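Local coordinates for protein esterase (Rhizomucor miehei, PDB 4WY5) that is an esterase of the alpha/beta hydrolase fold that probably hydrolyses carboxylic ester substrates, at residues Q41-D55 / K96-V108. Sequence-based numbering, arbitrary orientation.
Sequences QLAANIKLPEVIEED and KYTHIKPVRDLTV. With SO4 (sulfate ion), chain D.
Glu53 OE2 approaches the Arg104 guanidinium at its edge, tilted somewhat out of its plane, and the carboxylate and guanidinium planes are turned 72° apart. Ile100 CD1 covers one guanidinium face, 3.6 Å above its plane, while a sulfate ion, probably from the crystallisation liquor, also sits at the edge. Lys96 CG lies over the centre of one face of the Tyr97 ring. Arg104 NH2 donates to Glu53 OE2 at 2.8 Å, the bond bent to 135° at the hydrogen; its contact with sulfate O4 is long and weak. The carboxylate is shared: Glu53 OE1 takes a bond from Lys96 NZ (3.0 Å), and each oxygen is met nearly along its own C-O direction. Glu53 reaches this position fully stretched, CG trans to the backbone N and the chain straight beyond. Lys96 NZ also bonds Asp55 OD2 at 3.0 Å, on the syn side but somewhat out of the carboxylate plane, bridging two residues of strand 52-60; Asp55 OD1 turns instead to Thr68 on neighbouring strand 63-71. Beneath the charges, Val51 CG2 packs on Arg104 CG and on Val108 CG1, and the Pro49 ring lies against Val108 CG2 and the Arg104 carbonyl. Leu48 splits its methyls, CD1 touching Ile100 CD1 at 3.8 Å and CD2 resting on Lys101 CD. The bend of Lys101 at chi2 (67°) brings NZ to Lys47 O at 2.9 Å, and also within 3.5 Å of Asp105 OD1, whose other oxygen bonds Tyr304 of helix 302-319. Near the start of helix 100-110, a water links Gln41 NE2 to Thr98 O. The loop leading from helix 35-42 to edge strand 52-60 of the alpha/beta hydrolase sheet thus runs along helix 100-110. Two carboxylates set against two cations probably largely balance charge within the network, and the weakly held sulfate is consistent with some positive potential left at the Arg104 end.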
loop_
_atom_site.group_PDB
_atom_site.type_symbol
_atom_site.label_atom_id
_atom_site.label_comp_id
_atom_site.label_asym_id
_atom_site.label_seq_id
_atom_site.Cartn_x
_atom_site.Cartn_y
_atom_site.Cartn_z
ATOM N N GLN A 41 14.534 -22.361 8.569
ATOM C CA GLN A 41 14.521 -20.913 8.837
ATOM C C GLN A 41 15.748 -20.520 9.691
ATOM O O GLN A 41 16.254 -19.398 9.583
ATOM C CB GLN A 41 13.211 -20.502 9.503
ATOM C CG GLN A 41 13.069 -19.063 9.986
ATOM C CD GLN A 41 12.994 -18.056 8.850
ATOM O OE1 GLN A 41 13.726 -17.052 8.834
ATOM N NE2 GLN A 41 12.132 -18.339 7.865
ATOM N N LEU A 42 16.219 -21.425 10.549
ATOM C CA LEU A 42 17.440 -21.141 11.306
ATOM C C LEU A 42 18.629 -21.127 10.330
ATOM O O LEU A 42 19.541 -20.307 10.453
ATOM C CB LEU A 42 17.680 -22.191 12.400
ATOM C CG LEU A 42 18.866 -22.042 13.374
ATOM C CD1 LEU A 42 18.824 -20.738 14.174
ATOM C CD2 LEU A 42 18.984 -23.256 14.309
ATOM N N ALA A 43 18.611 -22.039 9.358
ATOM C CA ALA A 43 19.660 -22.096 8.344
ATOM C C ALA A 43 19.707 -20.844 7.468
ATOM O O ALA A 43 20.709 -20.599 6.800
ATOM C CB ALA A 43 19.490 -23.325 7.481
ATOM N N ALA A 44 18.623 -20.068 7.464
ATOM C CA ALA A 44 18.540 -18.846 6.656
ATOM C C ALA A 44 19.669 -17.844 6.916
ATOM O O ALA A 44 20.145 -17.192 5.978
ATOM C CB ALA A 44 17.199 -18.169 6.876
ATOM N N ASN A 45 20.054 -17.698 8.185
ATOM C CA ASN A 45 21.180 -16.850 8.591
ATOM C C ASN A 45 20.886 -15.346 8.448
ATOM O O ASN A 45 21.816 -14.541 8.332
ATOM C CB ASN A 45 22.461 -17.213 7.810
ATOM C CG ASN A 45 23.148 -18.489 8.333
ATOM O OD1 ASN A 45 23.223 -18.726 9.542
ATOM N ND2 ASN A 45 23.661 -19.306 7.413
ATOM N N ILE A 46 19.604 -14.974 8.407
ATOM C CA ILE A 46 19.209 -13.591 8.091
ATOM C C ILE A 46 19.429 -12.633 9.264
ATOM O O ILE A 46 19.549 -13.066 10.411
ATOM C CB ILE A 46 17.725 -13.507 7.689
ATOM C CG1 ILE A 46 16.963 -14.729 8.217
ATOM C CG2 ILE A 46 17.597 -13.381 6.177
ATOM C CD1 ILE A 46 15.455 -14.541 8.293
ATOM N N LYS A 47 19.471 -11.331 8.985
ATOM C CA LYS A 47 19.703 -10.355 10.051
ATOM C C LYS A 47 18.450 -10.200 10.905
ATOM O O LYS A 47 17.351 -10.050 10.372
ATOM C CB LYS A 47 20.129 -8.986 9.490
ATOM C CG LYS A 47 20.682 -8.015 10.565
ATOM C CD LYS A 47 21.537 -6.881 9.957
ATOM C CE LYS A 47 20.685 -5.822 9.242
ATOM N NZ LYS A 47 21.464 -4.939 8.315
ATOM N N LEU A 48 18.607 -10.245 12.226
ATOM C CA LEU A 48 17.470 -10.061 13.126
ATOM C C LEU A 48 17.831 -8.983 14.156
ATOM O O LEU A 48 18.962 -8.948 14.654
ATOM C CB LEU A 48 17.093 -11.381 13.816
ATOM C CG LEU A 48 16.695 -12.611 12.975
ATOM C CD1 LEU A 48 16.697 -13.893 13.838
ATOM C CD2 LEU A 48 15.335 -12.426 12.307
ATOM N N PRO A 49 16.870 -8.100 14.490
ATOM C CA PRO A 49 17.113 -7.067 15.512
ATOM C C PRO A 49 17.021 -7.611 16.937
ATOM O O PRO A 49 16.221 -8.516 17.207
ATOM C CB PRO A 49 16.002 -6.042 15.243
ATOM C CG PRO A 49 14.886 -6.858 14.643
ATOM C CD PRO A 49 15.558 -7.952 13.840
ATOM N N GLU A 50 17.808 -7.047 17.849
ATOM C CA GLU A 50 17.831 -7.567 19.215
ATOM C C GLU A 50 16.472 -7.315 19.876
ATOM O O GLU A 50 15.778 -6.349 19.559
ATOM C CB GLU A 50 18.995 -6.971 20.040
ATOM C CG GLU A 50 18.925 -5.460 20.337
ATOM C CD GLU A 50 19.819 -4.993 21.529
ATOM O OE1 GLU A 50 20.122 -5.795 22.446
ATOM O OE2 GLU A 50 20.204 -3.800 21.555
ATOM N N VAL A 51 16.072 -8.226 20.754
ATOM C CA VAL A 51 14.748 -8.177 21.374
ATOM C C VAL A 51 14.794 -8.808 22.785
ATOM O O VAL A 51 15.720 -9.572 23.096
ATOM C CB VAL A 51 13.682 -8.945 20.509
ATOM C CG1 VAL A 51 12.382 -8.928 21.172
ATOM C CG2 VAL A 51 13.494 -8.340 19.109
ATOM N N ILE A 52 13.814 -8.483 23.634
ATOM C CA ILE A 52 13.626 -9.173 24.907
ATOM C C ILE A 52 12.406 -10.099 24.843
ATOM O O ILE A 52 11.274 -9.635 24.752
ATOM C CB ILE A 52 13.447 -8.183 26.076
ATOM C CG1 ILE A 52 14.654 -7.262 26.180
ATOM C CG2 ILE A 52 13.282 -8.934 27.393
ATOM C CD1 ILE A 52 14.331 -6.011 26.882
ATOM N N GLU A 53 12.648 -11.406 24.900
ATOM C CA GLU A 53 11.614 -12.432 24.687
ATOM C C GLU A 53 11.313 -13.227 25.974
ATOM O O GLU A 53 12.200 -13.452 26.792
ATOM C CB GLU A 53 12.056 -13.387 23.557
ATOM C CG GLU A 53 11.199 -14.643 23.398
ATOM C CD GLU A 53 11.657 -15.560 22.263
ATOM O OE1 GLU A 53 11.657 -16.800 22.466
ATOM O OE2 GLU A 53 12.010 -15.052 21.171
ATOM N N GLU A 54 10.058 -13.628 26.164
ATOM C CA GLU A 54 9.649 -14.352 27.372
ATOM C C GLU A 54 8.452 -15.271 27.116
ATOM O O GLU A 54 7.486 -14.838 26.504
ATOM C CB GLU A 54 9.316 -13.344 28.477
ATOM C CG GLU A 54 8.668 -13.933 29.703
ATOM C CD GLU A 54 8.334 -12.881 30.744
ATOM O OE1 GLU A 54 8.291 -11.672 30.408
ATOM O OE2 GLU A 54 8.097 -13.270 31.904
ATOM N N ASP A 55 8.513 -16.524 27.578
ATOM C CA ASP A 55 7.401 -17.477 27.405
ATOM C C ASP A 55 6.608 -17.704 28.711
ATOM O O ASP A 55 7.191 -17.798 29.787
ATOM C CB ASP A 55 7.914 -18.826 26.866
ATOM C CG ASP A 55 8.289 -18.770 25.375
ATOM O OD1 ASP A 55 8.001 -17.748 24.721
ATOM O OD2 ASP A 55 8.856 -19.755 24.844
ATOM N N LYS A 96 6.762 -19.964 16.628
ATOM C CA LYS A 96 7.502 -18.722 16.787
ATOM C C LYS A 96 8.837 -18.761 16.046
ATOM O O LYS A 96 9.417 -17.710 15.759
ATOM C CB LYS A 96 7.738 -18.434 18.279
ATOM C CG LYS A 96 8.744 -19.370 18.941
ATOM C CD LYS A 96 9.051 -18.961 20.377
ATOM C CE LYS A 96 9.922 -20.007 21.075
ATOM N NZ LYS A 96 10.499 -19.518 22.370
ATOM N N TYR A 97 9.290 -19.951 15.656
ATOM C CA TYR A 97 10.554 -20.047 14.931
ATOM C C TYR A 97 10.371 -19.792 13.452
ATOM O O TYR A 97 11.242 -19.198 12.831
ATOM C CB TYR A 97 11.207 -21.418 15.145
ATOM C CG TYR A 97 11.486 -21.729 16.594
ATOM C CD1 TYR A 97 12.554 -21.119 17.262
ATOM C CD2 TYR A 97 10.672 -22.603 17.307
ATOM C CE1 TYR A 97 12.813 -21.387 18.599
ATOM C CE2 TYR A 97 10.917 -22.872 18.647
ATOM C CZ TYR A 97 11.990 -22.261 19.285
ATOM O OH TYR A 97 12.245 -22.523 20.610
ATOM N N THR A 98 9.236 -20.214 12.893
ATOM C CA THR A 98 8.978 -20.026 11.463
ATOM C C THR A 98 8.679 -18.555 11.128
ATOM O O THR A 98 8.992 -18.092 10.031
ATOM C CB THR A 98 7.811 -20.927 10.958
ATOM O OG1 THR A 98 6.599 -20.598 11.647
ATOM C CG2 THR A 98 8.119 -22.413 11.189
ATOM N N HIS A 99 8.097 -17.815 12.074
ATOM C CA HIS A 99 7.674 -16.441 11.802
ATOM C C HIS A 99 8.554 -15.398 12.502
ATOM O O HIS A 99 8.134 -14.250 12.711
ATOM C CB HIS A 99 6.206 -16.252 12.206
ATOM C CG HIS A 99 5.238 -16.846 11.231
ATOM N ND1 HIS A 99 5.110 -18.206 11.044
ATOM C CD2 HIS A 99 4.362 -16.261 10.372
ATOM C CE1 HIS A 99 4.194 -18.436 10.114
ATOM N NE2 HIS A 99 3.724 -17.272 9.693
ATOM N N ILE A 100 9.788 -15.783 12.816
ATOM C CA ILE A 100 10.625 -14.966 13.673
ATOM C C ILE A 100 11.013 -13.623 13.030
ATOM O O ILE A 100 11.218 -12.628 13.734
ATOM C CB ILE A 100 11.899 -15.764 14.115
ATOM C CG1 ILE A 100 12.624 -15.026 15.251
ATOM C CG2 ILE A 100 12.854 -16.017 12.944
ATOM C CD1 ILE A 100 13.889 -15.712 15.734
ATOM N N LYS A 101 11.102 -13.572 11.705
ATOM C CA LYS A 101 11.541 -12.336 11.043
ATOM C C LYS A 101 10.439 -11.240 11.025
ATOM O O LYS A 101 10.693 -10.120 11.491
ATOM C CB LYS A 101 12.066 -12.652 9.625
ATOM C CG LYS A 101 12.425 -11.436 8.779
ATOM C CD LYS A 101 13.633 -10.704 9.340
ATOM C CE LYS A 101 14.116 -9.573 8.404
ATOM N NZ LYS A 101 15.166 -8.731 9.066
ATOM N N PRO A 102 9.214 -11.538 10.527
ATOM C CA PRO A 102 8.212 -10.453 10.605
ATOM C C PRO A 102 7.794 -10.044 12.033
ATOM O O PRO A 102 7.488 -8.863 12.240
ATOM C CB PRO A 102 7.000 -11.019 9.856
ATOM C CG PRO A 102 7.189 -12.513 9.882
ATOM C CD PRO A 102 8.688 -12.723 9.832
ATOM N N VAL A 103 7.803 -10.970 12.992
ATOM C CA VAL A 103 7.431 -10.641 14.370
ATOM C C VAL A 103 8.442 -9.687 15.021
ATOM O O VAL A 103 8.072 -8.675 15.639
ATOM C CB VAL A 103 7.306 -11.908 15.239
ATOM C CG1 VAL A 103 7.254 -11.554 16.718
ATOM C CG2 VAL A 103 6.084 -12.703 14.831
ATOM N N ARG A 104 9.719 -9.998 14.870
ATOM C CA ARG A 104 10.753 -9.162 15.455
ATOM C C ARG A 104 10.865 -7.798 14.755
ATOM O O ARG A 104 11.081 -6.783 15.426
ATOM C CB ARG A 104 12.094 -9.918 15.463
ATOM C CG ARG A 104 12.117 -10.977 16.582
ATOM C CD ARG A 104 13.472 -11.646 16.861
ATOM N NE ARG A 104 13.291 -12.714 17.851
ATOM C CZ ARG A 104 14.269 -13.397 18.440
ATOM N NH1 ARG A 104 15.537 -13.134 18.164
ATOM N NH2 ARG A 104 13.969 -14.350 19.315
ATOM N N ASP A 105 10.648 -7.767 13.436
ATOM C CA ASP A 105 10.593 -6.502 12.668
ATOM C C ASP A 105 9.443 -5.556 13.105
ATOM O O ASP A 105 9.654 -4.368 13.349
ATOM C CB ASP A 105 10.467 -6.781 11.150
ATOM C CG ASP A 105 11.795 -7.195 10.513
ATOM O OD1 ASP A 105 12.839 -7.144 11.209
ATOM O OD2 ASP A 105 11.814 -7.535 9.309
ATOM N N LEU A 106 8.223 -6.075 13.150
ATOM C CA LEU A 106 7.069 -5.281 13.594
ATOM C C LEU A 106 7.245 -4.743 15.022
ATOM O O LEU A 106 6.896 -3.594 15.315
ATOM C CB LEU A 106 5.792 -6.123 13.512
ATOM C CG LEU A 106 5.393 -6.521 12.079
ATOM C CD1 LEU A 106 4.253 -7.532 12.059
ATOM C CD2 LEU A 106 5.037 -5.280 11.257
ATOM N N THR A 107 7.782 -5.582 15.906
ATOM C CA THR A 107 7.932 -5.230 17.316
ATOM C C THR A 107 8.852 -4.015 17.520
ATOM O O THR A 107 8.446 -3.045 18.157
ATOM C CB THR A 107 8.457 -6.438 18.139
ATOM O OG1 THR A 107 7.470 -7.481 18.135
ATOM C CG2 THR A 107 8.768 -6.033 19.587
ATOM N N VAL A 108 10.072 -4.044 16.980
ATOM C CA VAL A 108 10.981 -2.918 17.211
ATOM C C VAL A 108 10.660 -1.671 16.348
ATOM O O VAL A 108 10.876 -0.552 16.815
ATOM C CB VAL A 108 12.478 -3.328 17.015
ATOM C CG1 VAL A 108 12.721 -4.715 17.591
ATOM C CG2 VAL A 108 12.902 -3.290 15.555
HETATM S S SO4 D . 17.109 -16.388 20.659
HETATM O O1 SO4 D . 17.876 -17.423 21.361
HETATM O O2 SO4 D . 16.502 -15.475 21.627
HETATM O O3 SO4 D . 17.994 -15.620 19.775
HETATM O O4 SO4 D . 16.045 -17.028 19.883
HETATM O O HOH W 1 9.765 -19.525 7.161
HETATM O O HOH W 2 17.376 -11.462 17.605
#